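Local atomic coordinates of aminofutalosine deaminase (PDB entry 7LKK), a protein that deaminates aminofutalosine in the menaquinone pathway of Helicobacter pylori, as a metal-dependent hydrolase of the amidohydrolase family. Residues L126-L140 and L146-L160. Numbering follows the deposited sequence.
Sequences LKSGVGSVGAISNHL and LKESPLNAVVFLEFL. With MCF ((8R)-3-(5-S-methyl-5-thio-beta-D-ribofuranosyl)-3,6,7,8-tetrahydroimidazo[4,5-d][1,3]diazepin-8-ol), chain J; EDO (1,2-ethanediol), chain F.
Strands 130-137 and 152-159 run parallel, their axes 24° apart and 4.6 Å at closest approach, zipped by an unbroken ladder from Asn152 N on Gly131 O to Glu158 N on Ser137 O. Side chains alternate between two faces. On one, Asn152 ND2 donates to Ser132 OG (3.2 Å), which lies close to the Asn152 amide plane; Asn376 also bonds that hydroxyl. Further along, the edge of the Phe156 ring meets the bare backbone of Gly134, with CE1 4.0 Å from CA, while Ile136 CD1 reaches the Phe156 CB. The other face is mostly apolar: Ala135 CB touches Leu146 CD1 from helix 143-147, and Ser137 CB meets Val155 CG1 while its OG bonds Glu142. Leu140, in the loop after the first strand, crosses the Leu157 side chain at about a right angle, CD2 on CD1. At the N-terminal ends, Leu126 CD2 packs on Leu151 CD2 (3.7 Å), joining the end of helix 115-127 to the loop leading into strand 152-159.

The C-terminal ends supply one wall of the inhibitor pocket. Asn138 and Glu158 lie side by side, amide and carboxylate planes 25° apart; Asn138 ND2 gives one bond to the anti lone pair of Glu158 OE1 (2.9 Å) and another, from above the carbonyl plane, to Glu158 O. Glu158 CG stands anti to the backbone N (chi1 174°) and the chain continues extended, carrying OE1 to the ribose O2S of the inhibitor (2.5 Å). With ND2 committed to Glu158, Asn138 OD1 faces the ligand and accepts from O3S at 2.7 Å, and Leu160 CD1 rests against the methylthio end. Ile136 CG2 backs the carboxylate and its side chain also touches the iron ligand His79. This is a beta-alpha-beta unit of the amidohydrolase TIM barrel, with substrate-analogue recognition at the C-terminal strand ends.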
ATOM      1  N   LEU A 126     -18.136   2.374   6.751  1.00 24.56           N
ATOM      2  CA  LEU A 126     -18.938   3.564   6.482  1.00 25.07           C
ATOM      3  C   LEU A 126     -18.064   4.794   6.262  1.00 25.58           C
ATOM      4  O   LEU A 126     -18.288   5.567   5.325  1.00 21.41           O
ATOM      5  CB  LEU A 126     -19.919   3.796   7.629  1.00 27.80           C
ATOM      6  CG  LEU A 126     -21.038   2.764   7.769  1.00 22.65           C
ATOM      7  CD1 LEU A 126     -21.626   2.807   9.170  1.00 27.76           C
ATOM      8  CD2 LEU A 126     -22.115   3.000   6.723  1.00 21.75           C
ATOM      9  N   LYS A 127     -17.058   4.994   7.116  1.00 28.45           N
ATOM     10  CA  LYS A 127     -16.191   6.155   6.947  1.00 23.89           C
ATOM     11  C   LYS A 127     -15.321   6.045   5.704  1.00 25.27           C
ATOM     12  O   LYS A 127     -14.861   7.072   5.193  1.00 24.95           O
ATOM     13  CB  LYS A 127     -15.311   6.350   8.179  1.00 27.69           C
ATOM     14  CG  LYS A 127     -16.020   7.007   9.356  1.00 29.24           C
ATOM     15  CD  LYS A 127     -15.224   6.876  10.655  1.00 31.86           C
ATOM     16  CE  LYS A 127     -13.781   6.449  10.413  1.00 36.11           C
ATOM     17  NZ  LYS A 127     -13.594   4.978  10.564  1.00 32.96           N
ATOM     18  N   SER A 128     -15.098   4.832   5.204  1.00 22.10           N
ATOM     19  CA  SER A 128     -14.376   4.620   3.956  1.00 27.90           C
ATOM     20  C   SER A 128     -15.245   4.830   2.724  1.00 19.90           C
ATOM     21  O   SER A 128     -14.747   4.678   1.603  1.00 25.24           O
ATOM     22  CB  SER A 128     -13.782   3.207   3.931  1.00 26.51           C
ATOM     23  OG  SER A 128     -13.028   2.985   2.753  1.00 34.93           O
ATOM     24  N   GLY A 129     -16.521   5.163   2.901  1.00 20.56           N
ATOM     25  CA  GLY A 129     -17.437   5.334   1.793  1.00 23.15           C
ATOM     26  C   GLY A 129     -18.174   4.085   1.366  1.00 20.17           C
ATOM     27  O   GLY A 129     -18.857   4.112   0.335  1.00 18.31           O
ATOM     28  N   VAL A 130     -18.069   2.999   2.128  1.00 21.94           N
ATOM     29  CA  VAL A 130     -18.714   1.738   1.775  1.00 16.52           C
ATOM     30  C   VAL A 130     -20.164   1.773   2.231  1.00 20.19           C
ATOM     31  O   VAL A 130     -20.452   2.046   3.403  1.00 19.31           O
ATOM     32  CB  VAL A 130     -17.966   0.548   2.401  1.00 19.10           C
ATOM     33  CG1 VAL A 130     -18.690  -0.756   2.099  1.00 24.82           C
ATOM     34  CG2 VAL A 130     -16.531   0.497   1.903  1.00 20.94           C
ATOM     35  N   GLY A 131     -21.083   1.506   1.304  1.00 20.42           N
ATOM     36  CA  GLY A 131     -22.499   1.481   1.617  1.00 23.16           C
ATOM     37  C   GLY A 131     -23.094   0.085   1.640  1.00 22.92           C
ATOM     38  O   GLY A 131     -24.148  -0.136   2.243  1.00 24.76           O
ATOM     39  N   SER A 132     -22.430  -0.866   0.983  1.00 20.50           N
ATOM     40  CA  SER A 132     -22.933  -2.229   0.860  1.00 18.42           C
ATOM     41  C   SER A 132     -21.792  -3.209   1.083  1.00 21.41           C
ATOM     42  O   SER A 132     -20.662  -2.964   0.649  1.00 16.92           O
ATOM     43  CB  SER A 132     -23.567  -2.475  -0.519  1.00 20.95           C
ATOM     44  OG  SER A 132     -24.514  -1.467  -0.839  1.00 20.02           O
ATOM     45  N   VAL A 133     -22.085  -4.318   1.759  1.00 16.73           N
ATOM     46  CA  VAL A 133     -21.072  -5.304   2.112  1.00 16.70           C
ATOM     47  C   VAL A 133     -21.573  -6.701   1.769  1.00 20.82           C
ATOM     48  O   VAL A 133     -22.746  -7.025   1.982  1.00 18.63           O
ATOM     49  CB  VAL A 133     -20.683  -5.222   3.604  1.00 21.06           C
ATOM     50  CG1 VAL A 133     -19.899  -3.948   3.882  1.00 20.03           C
ATOM     51  CG2 VAL A 133     -21.918  -5.301   4.495  1.00 24.21           C
ATOM     52  N   GLY A 134     -20.680  -7.517   1.214  1.00 17.82           N
ATOM     53  CA  GLY A 134     -20.885  -8.950   1.134  1.00 20.10           C
ATOM     54  C   GLY A 134     -20.178  -9.623   2.293  1.00 22.82           C
ATOM     55  O   GLY A 134     -18.954  -9.776   2.272  1.00 18.44           O
ATOM     56  N   ALA A 135     -20.932 -10.004   3.321  1.00 21.46           N
ATOM     57  CA  ALA A 135     -20.368 -10.501   4.570  1.00 21.29           C
ATOM     58  C   ALA A 135     -20.402 -12.024   4.595  1.00 20.83           C
ATOM     59  O   ALA A 135     -21.481 -12.627   4.601  1.00 20.83           O
ATOM     60  CB  ALA A 135     -21.129  -9.928   5.766  1.00 21.95           C
ATOM     61  N   ILE A 136     -19.225 -12.641   4.621  1.00 24.56           N
ATOM     62  CA  ILE A 136     -19.122 -14.085   4.791  1.00 22.66           C
ATOM     63  C   ILE A 136     -19.243 -14.413   6.272  1.00 25.45           C
ATOM     64  O   ILE A 136     -18.531 -13.842   7.107  1.00 24.25           O
ATOM     65  CB  ILE A 136     -17.802 -14.614   4.211  1.00 27.86           C
ATOM     66  CG1 ILE A 136     -17.664 -14.216   2.740  1.00 25.10           C
ATOM     67  CG2 ILE A 136     -17.720 -16.125   4.375  1.00 21.86           C
ATOM     68  CD1 ILE A 136     -18.344 -15.168   1.777  1.00 28.43           C
ATOM     69  N   SER A 137     -20.136 -15.342   6.604  1.00 23.26           N
ATOM     70  CA  SER A 137     -20.442 -15.645   7.994  1.00 21.55           C
ATOM     71  C   SER A 137     -20.547 -17.149   8.183  1.00 28.60           C
ATOM     72  O   SER A 137     -21.217 -17.830   7.401  1.00 23.89           O
ATOM     73  CB  SER A 137     -21.748 -14.971   8.425  1.00 24.49           C
ATOM     74  OG  SER A 137     -21.993 -15.178   9.803  1.00 30.35           O
ATOM     75  N   ASN A 138     -19.889 -17.656   9.225  1.00 25.93           N
ATOM     76  CA  ASN A 138     -19.982 -19.061   9.603  1.00 25.73           C
ATOM     77  C   ASN A 138     -20.949 -19.315  10.749  1.00 28.77           C
ATOM     78  O   ASN A 138     -21.474 -20.427  10.867  1.00 28.07           O
ATOM     79  CB  ASN A 138     -18.601 -19.599   9.996  1.00 32.42           C
ATOM     80  CG  ASN A 138     -17.603 -19.528   8.859  1.00 28.42           C
ATOM     81  OD1 ASN A 138     -16.539 -18.924   8.989  1.00 28.20           O
ATOM     82  ND2 ASN A 138     -17.942 -20.146   7.735  1.00 27.14           N
ATOM     83  N   HIS A 139     -21.196 -18.314  11.599  1.00 31.96           N
ATOM     84  CA  HIS A 139     -22.020 -18.495  12.786  1.00 31.69           C
ATOM     85  C   HIS A 139     -23.038 -17.383  13.004  1.00 30.58           C
ATOM     86  O   HIS A 139     -23.755 -17.419  14.010  1.00 35.31           O
ATOM     87  CB  HIS A 139     -21.135 -18.617  14.038  1.00 35.03           C
ATOM     88  CG  HIS A 139     -20.068 -19.662  13.929  1.00 36.29           C
ATOM     89  ND1 HIS A 139     -20.347 -21.012  13.898  1.00 36.62           N
ATOM     90  CD2 HIS A 139     -18.720 -19.556  13.849  1.00 30.04           C
ATOM     91  CE1 HIS A 139     -19.218 -21.691  13.802  1.00 34.85           C
ATOM     92  NE2 HIS A 139     -18.215 -20.831  13.770  1.00 35.33           N
ATOM     93  N   LEU A 140     -23.102 -16.390  12.113  1.00 30.26           N
ATOM     94  CA  LEU A 140     -24.071 -15.291  12.190  1.00 28.49           C
ATOM     95  C   LEU A 140     -23.863 -14.413  13.424  1.00 27.06           C
ATOM     96  O   LEU A 140     -24.802 -13.773  13.906  1.00 30.99           O
ATOM     97  CB  LEU A 140     -25.511 -15.812  12.147  1.00 27.16           C
ATOM     98  CG  LEU A 140     -25.874 -16.759  11.001  1.00 31.36           C
ATOM     99  CD1 LEU A 140     -27.351 -17.121  11.055  1.00 24.53           C
ATOM    100  CD2 LEU A 140     -25.516 -16.147   9.656  1.00 25.37           C
ATOM    101  N   LEU A 146     -24.875  -5.781  12.059  1.00 31.18           N
ATOM    102  CA  LEU A 146     -25.118  -5.377  10.677  1.00 32.18           C
ATOM    103  C   LEU A 146     -26.538  -4.853  10.487  1.00 31.03           C
ATOM    104  O   LEU A 146     -26.749  -3.833   9.822  1.00 27.09           O
ATOM    105  CB  LEU A 146     -24.854  -6.551   9.731  1.00 31.01           C
ATOM    106  CG  LEU A 146     -23.404  -6.835   9.343  1.00 33.91           C
ATOM    107  CD1 LEU A 146     -23.330  -8.029   8.403  1.00 30.25           C
ATOM    108  CD2 LEU A 146     -22.767  -5.608   8.708  1.00 31.22           C
ATOM    109  N   LYS A 147     -27.530  -5.553  11.049  1.00 33.21           N
ATOM    110  CA  LYS A 147     -28.921  -5.154  10.844  1.00 31.79           C
ATOM    111  C   LYS A 147     -29.213  -3.757  11.385  1.00 32.71           C
ATOM    112  O   LYS A 147     -29.896  -2.966  10.723  1.00 31.69           O
ATOM    113  CB  LYS A 147     -29.857  -6.180  11.483  1.00 36.55           C
ATOM    114  CG  LYS A 147     -29.988  -7.472  10.694  1.00 34.67           C
ATOM    115  CD  LYS A 147     -31.284  -8.199  11.025  1.00 36.40           C
ATOM    116  CE  LYS A 147     -32.491  -7.319  10.743  1.00 34.44           C
ATOM    117  NZ  LYS A 147     -33.758  -8.099  10.710  1.00 42.43           N
ATOM    118  N   GLU A 148     -28.713  -3.423  12.576  1.00 33.27           N
ATOM    119  CA  GLU A 148     -28.944  -2.079  13.094  1.00 36.88           C
ATOM    120  C   GLU A 148     -27.908  -1.070  12.612  1.00 33.77           C
ATOM    121  O   GLU A 148     -27.894   0.065  13.098  1.00 37.52           O
ATOM    122  CB  GLU A 148     -29.047  -2.063  14.624  1.00 38.37           C
ATOM    123  CG  GLU A 148     -28.255  -3.080  15.398  1.00 44.64           C
ATOM    124  CD  GLU A 148     -28.464  -2.899  16.894  1.00 54.19           C
ATOM    125  OE1 GLU A 148     -27.965  -1.897  17.449  1.00 55.84           O
ATOM    126  OE2 GLU A 148     -29.155  -3.741  17.505  1.00 54.56           O
ATOM    127  N   SER A 149     -27.040  -1.460  11.690  0.77 30.67           N
ATOM    128  CA  SER A 149     -26.219  -0.493  10.983  0.77 30.62           C
ATOM    129  C   SER A 149     -26.952  -0.020   9.737  0.77 29.69           C
ATOM    130  O   SER A 149     -27.869  -0.686   9.251  0.77 30.09           O
ATOM    131  CB  SER A 149     -24.878  -1.119  10.601  0.77 30.87           C
ATOM    132  OG  SER A 149     -24.996  -1.897   9.423  0.77 29.41           O
ATOM    133  N   PRO A 150     -26.592   1.151   9.199  1.00 31.41           N
ATOM    134  CA  PRO A 150     -27.214   1.604   7.946  1.00 28.13           C
ATOM    135  C   PRO A 150     -26.691   0.899   6.704  1.00 24.34           C
ATOM    136  O   PRO A 150     -27.157   1.203   5.602  1.00 26.54           O
ATOM    137  CB  PRO A 150     -26.869   3.102   7.912  1.00 28.86           C
ATOM    138  CG  PRO A 150     -25.637   3.224   8.720  1.00 26.91           C
ATOM    139  CD  PRO A 150     -25.724   2.179   9.797  1.00 29.67           C
ATOM    140  N   LEU A 151     -25.756  -0.037   6.852  1.00 28.99           N
ATOM    141  CA  LEU A 151     -25.176  -0.727   5.708  1.00 26.69           C
ATOM    142  C   LEU A 151     -26.191  -1.639   5.028  1.00 25.06           C
ATOM    143  O   LEU A 151     -27.009  -2.287   5.688  1.00 26.68           O
ATOM    144  CB  LEU A 151     -23.969  -1.555   6.148  1.00 27.83           C
ATOM    145  CG  LEU A 151     -22.641  -0.838   6.382  1.00 29.44           C
ATOM    146  CD1 LEU A 151     -21.661  -1.761   7.092  1.00 30.33           C
ATOM    147  CD2 LEU A 151     -22.063  -0.352   5.064  1.00 25.30           C
ATOM    148  N   ASN A 152     -26.141  -1.678   3.699  1.00 26.41           N
ATOM    149  CA  ASN A 152     -26.766  -2.769   2.961  1.00 24.18           C
ATOM    150  C   ASN A 152     -25.917  -4.023   3.125  1.00 23.13           C
ATOM    151  O   ASN A 152     -24.702  -3.990   2.911  1.00 21.42           O
ATOM    152  CB  ASN A 152     -26.907  -2.418   1.481  1.00 21.67           C
ATOM    153  CG  ASN A 152     -27.687  -1.140   1.252  1.00 28.91           C
ATOM    154  OD1 ASN A 152     -28.833  -1.010   1.684  1.00 30.54           O
ATOM    155  ND2 ASN A 152     -27.068  -0.185   0.563  1.00 25.89           N
ATOM    156  N   ALA A 153     -26.545  -5.125   3.522  1.00 22.82           N
ATOM    157  CA  ALA A 153     -25.810  -6.338   3.854  1.00 18.77           C
ATOM    158  C   ALA A 153     -26.342  -7.520   3.060  1.00 21.38           C
ATOM    159  O   ALA A 153     -27.548  -7.790   3.071  1.00 23.33           O
ATOM    160  CB  ALA A 153     -25.890  -6.635   5.354  1.00 28.34           C
ATOM    161  N   VAL A 154     -25.441  -8.213   2.371  1.00 20.66           N
ATOM    162  CA  VAL A 154     -25.702  -9.535   1.817  1.00 18.65           C
ATOM    163  C   VAL A 154     -24.853 -10.516   2.614  1.00 22.77           C
ATOM    164  O   VAL A 154     -23.627 -10.567   2.450  1.00 19.37           O
ATOM    165  CB  VAL A 154     -25.380  -9.613   0.320  1.00 17.93           C
ATOM    166  CG1 VAL A 154     -25.635 -11.020  -0.202  1.00 18.19           C
ATOM    167  CG2 VAL A 154     -26.207  -8.597  -0.453  1.00 21.95           C
ATOM    168  N   VAL A 155     -25.493 -11.288   3.486  1.00 19.61           N
ATOM    169  CA  VAL A 155     -24.781 -12.191   4.384  1.00 19.51           C
ATOM    170  C   VAL A 155     -24.734 -13.569   3.735  1.00 20.38           C
ATOM    171  O   VAL A 155     -25.771 -14.212   3.536  1.00 20.91           O
ATOM    172  CB  VAL A 155     -25.433 -12.246   5.770  1.00 22.79           C
ATOM    173  CG1 VAL A 155     -24.817 -13.366   6.596  1.00 18.04           C
ATOM    174  CG2 VAL A 155     -25.266 -10.912   6.478  1.00 24.42           C
ATOM    175  N   PHE A 156     -23.528 -14.013   3.395  1.00 20.35           N
ATOM    176  CA  PHE A 156     -23.293 -15.342   2.836  1.00 20.94           C
ATOM    177  C   PHE A 156     -23.007 -16.288   3.995  1.00 18.95           C
ATOM    178  O   PHE A 156     -21.914 -16.271   4.567  1.00 18.25           O
ATOM    179  CB  PHE A 156     -22.122 -15.325   1.856  1.00 18.45           C
ATOM    180  CG  PHE A 156     -22.352 -14.490   0.626  1.00 19.53           C
ATOM    181  CD1 PHE A 156     -22.134 -13.120   0.650  1.00 16.26           C
ATOM    182  CD2 PHE A 156     -22.747 -15.078  -0.563  1.00 17.46           C
ATOM    183  CE1 PHE A 156     -22.332 -12.352  -0.483  1.00 20.10           C
ATOM    184  CE2 PHE A 156     -22.950 -14.314  -1.700  1.00 21.50           C
ATOM    185  CZ  PHE A 156     -22.739 -12.950  -1.660  1.00 22.43           C
ATOM    186  N   LEU A 157     -23.987 -17.113   4.353  1.00 19.77           N
ATOM    187  CA  LEU A 157     -23.750 -18.172   5.329  1.00 18.16           C
ATOM    188  C   LEU A 157     -22.861 -19.227   4.687  1.00 18.47           C
ATOM    189  O   LEU A 157     -23.275 -19.908   3.743  1.00 18.22           O
ATOM    190  CB  LEU A 157     -25.066 -18.782   5.803  1.00 15.66           C
ATOM    191  CG  LEU A 157     -24.909 -19.874   6.866  1.00 23.86           C
ATOM    192  CD1 LEU A 157     -24.229 -19.325   8.112  1.00 25.65           C
ATOM    193  CD2 LEU A 157     -26.248 -20.504   7.213  1.00 23.30           C
ATOM    194  N   GLU A 158     -21.642 -19.368   5.197  1.00 19.04           N
ATOM    195  CA  GLU A 158     -20.605 -20.161   4.555  1.00 21.40           C
ATOM    196  C   GLU A 158     -20.533 -21.546   5.182  1.00 21.78           C
ATOM    197  O   GLU A 158     -20.416 -21.675   6.406  1.00 18.24           O
ATOM    198  CB  GLU A 158     -19.250 -19.465   4.666  1.00 18.15           C
ATOM    199  CG  GLU A 158     -18.089 -20.287   4.152  1.00 20.79           C
ATOM    200  CD  GLU A 158     -16.767 -19.569   4.317  1.00 24.20           C
ATOM    201  OE1 GLU A 158     -16.307 -19.432   5.468  1.00 27.48           O
ATOM    202  OE2 GLU A 158     -16.193 -19.137   3.294  1.00 24.88           O
ATOM    203  N   PHE A 159     -20.581 -22.573   4.340  1.00 20.48           N
ATOM    204  CA  PHE A 159     -20.560 -23.951   4.804  1.00 21.64           C
ATOM    205  C   PHE A 159     -19.134 -24.485   4.822  1.00 20.34           C
ATOM    206  O   PHE A 159     -18.373 -24.287   3.869  1.00 21.18           O
ATOM    207  CB  PHE A 159     -21.443 -24.831   3.919  1.00 18.81           C
ATOM    208  CG  PHE A 159     -21.473 -26.266   4.345  1.00 22.63           C
ATOM    209  CD1 PHE A 159     -22.314 -26.677   5.362  1.00 29.87           C
ATOM    210  CD2 PHE A 159     -20.650 -27.200   3.741  1.00 22.01           C
ATOM    211  CE1 PHE A 159     -22.341 -27.995   5.767  1.00 34.38           C
ATOM    212  CE2 PHE A 159     -20.668 -28.519   4.142  1.00 30.56           C
ATOM    213  CZ  PHE A 159     -21.516 -28.915   5.156  1.00 33.55           C
ATOM    214  N   LEU A 160     -18.781 -25.164   5.911  1.00 16.81           N
ATOM    215  CA  LEU A 160     -17.514 -25.865   6.059  1.00 24.76           C
ATOM    216  C   LEU A 160     -17.796 -27.328   6.375  1.00 20.50           C
ATOM    217  O   LEU A 160     -18.671 -27.630   7.190  1.00 23.25           O
ATOM    218  CB  LEU A 160     -16.657 -25.255   7.183  1.00 24.56           C
ATOM    219  CG  LEU A 160     -15.826 -23.986   6.964  1.00 25.44           C
ATOM    220  CD1 LEU A 160     -14.616 -24.297   6.099  1.00 29.61           C
ATOM    221  CD2 LEU A 160     -16.636 -22.843   6.377  1.00 28.64           C
TER
HETATM  222  O8  MCF J 506     -10.867 -15.667   2.265  1.00 30.79           O
HETATM  223  C8  MCF J 506      -9.905 -15.516   3.277  1.00 28.39           C
HETATM  224  C7  MCF J 506      -8.673 -16.386   3.052  1.00 25.65           C
HETATM  225  N6  MCF J 506      -9.026 -17.613   2.382  1.00 25.30           N
HETATM  226  C5  MCF J 506     -10.121 -18.411   2.888  1.00 26.51           C
HETATM  227  N4  MCF J 506     -10.954 -18.089   4.042  1.00 24.69           N
HETATM  228  C10 MCF J 506     -10.969 -16.983   5.031  1.00 25.35           C
HETATM  229  C9  MCF J 506     -10.489 -15.733   4.689  1.00 24.50           C
HETATM  230  N1  MCF J 506     -10.629 -14.948   5.747  1.00 26.38           N
HETATM  231  C2  MCF J 506     -11.192 -15.636   6.739  1.00 26.43           C
HETATM  232  N3  MCF J 506     -11.406 -16.877   6.291  1.00 23.54           N
HETATM  233  C1S MCF J 506     -12.016 -17.951   7.135  1.00 29.09           C
HETATM  234  C2S MCF J 506     -13.065 -18.811   6.394  1.00 28.97           C
HETATM  235  O2S MCF J 506     -14.288 -18.207   6.418  1.00 23.50           O
HETATM  236  O4S MCF J 506     -11.118 -18.792   7.487  1.00 27.92           O
HETATM  237  C4S MCF J 506     -11.893 -20.191   7.747  1.00 29.99           C
HETATM  238  C3S MCF J 506     -13.083 -20.086   7.228  1.00 29.79           C
HETATM  239  O3S MCF J 506     -14.100 -19.956   8.334  1.00 30.91           O
HETATM  240  C5S MCF J 506     -11.123 -21.322   7.087  1.00 31.10           C
HETATM  241  S5S MCF J 506     -11.379 -22.858   8.021  1.00 38.43           S
HETATM  242  C6S MCF J 506     -10.966 -24.275   6.964  1.00 34.28           C
HETATM  243  C1  EDO F 502     -14.786 -20.346  12.330  1.00 35.39           C
HETATM  244  O1  EDO F 502     -14.914 -19.074  11.684  1.00 37.16           O
HETATM  245  C2  EDO F 502     -14.605 -21.443  11.287  1.00 36.37           C
HETATM  246  O2  EDO F 502     -13.260 -21.426  10.794  1.00 36.54           O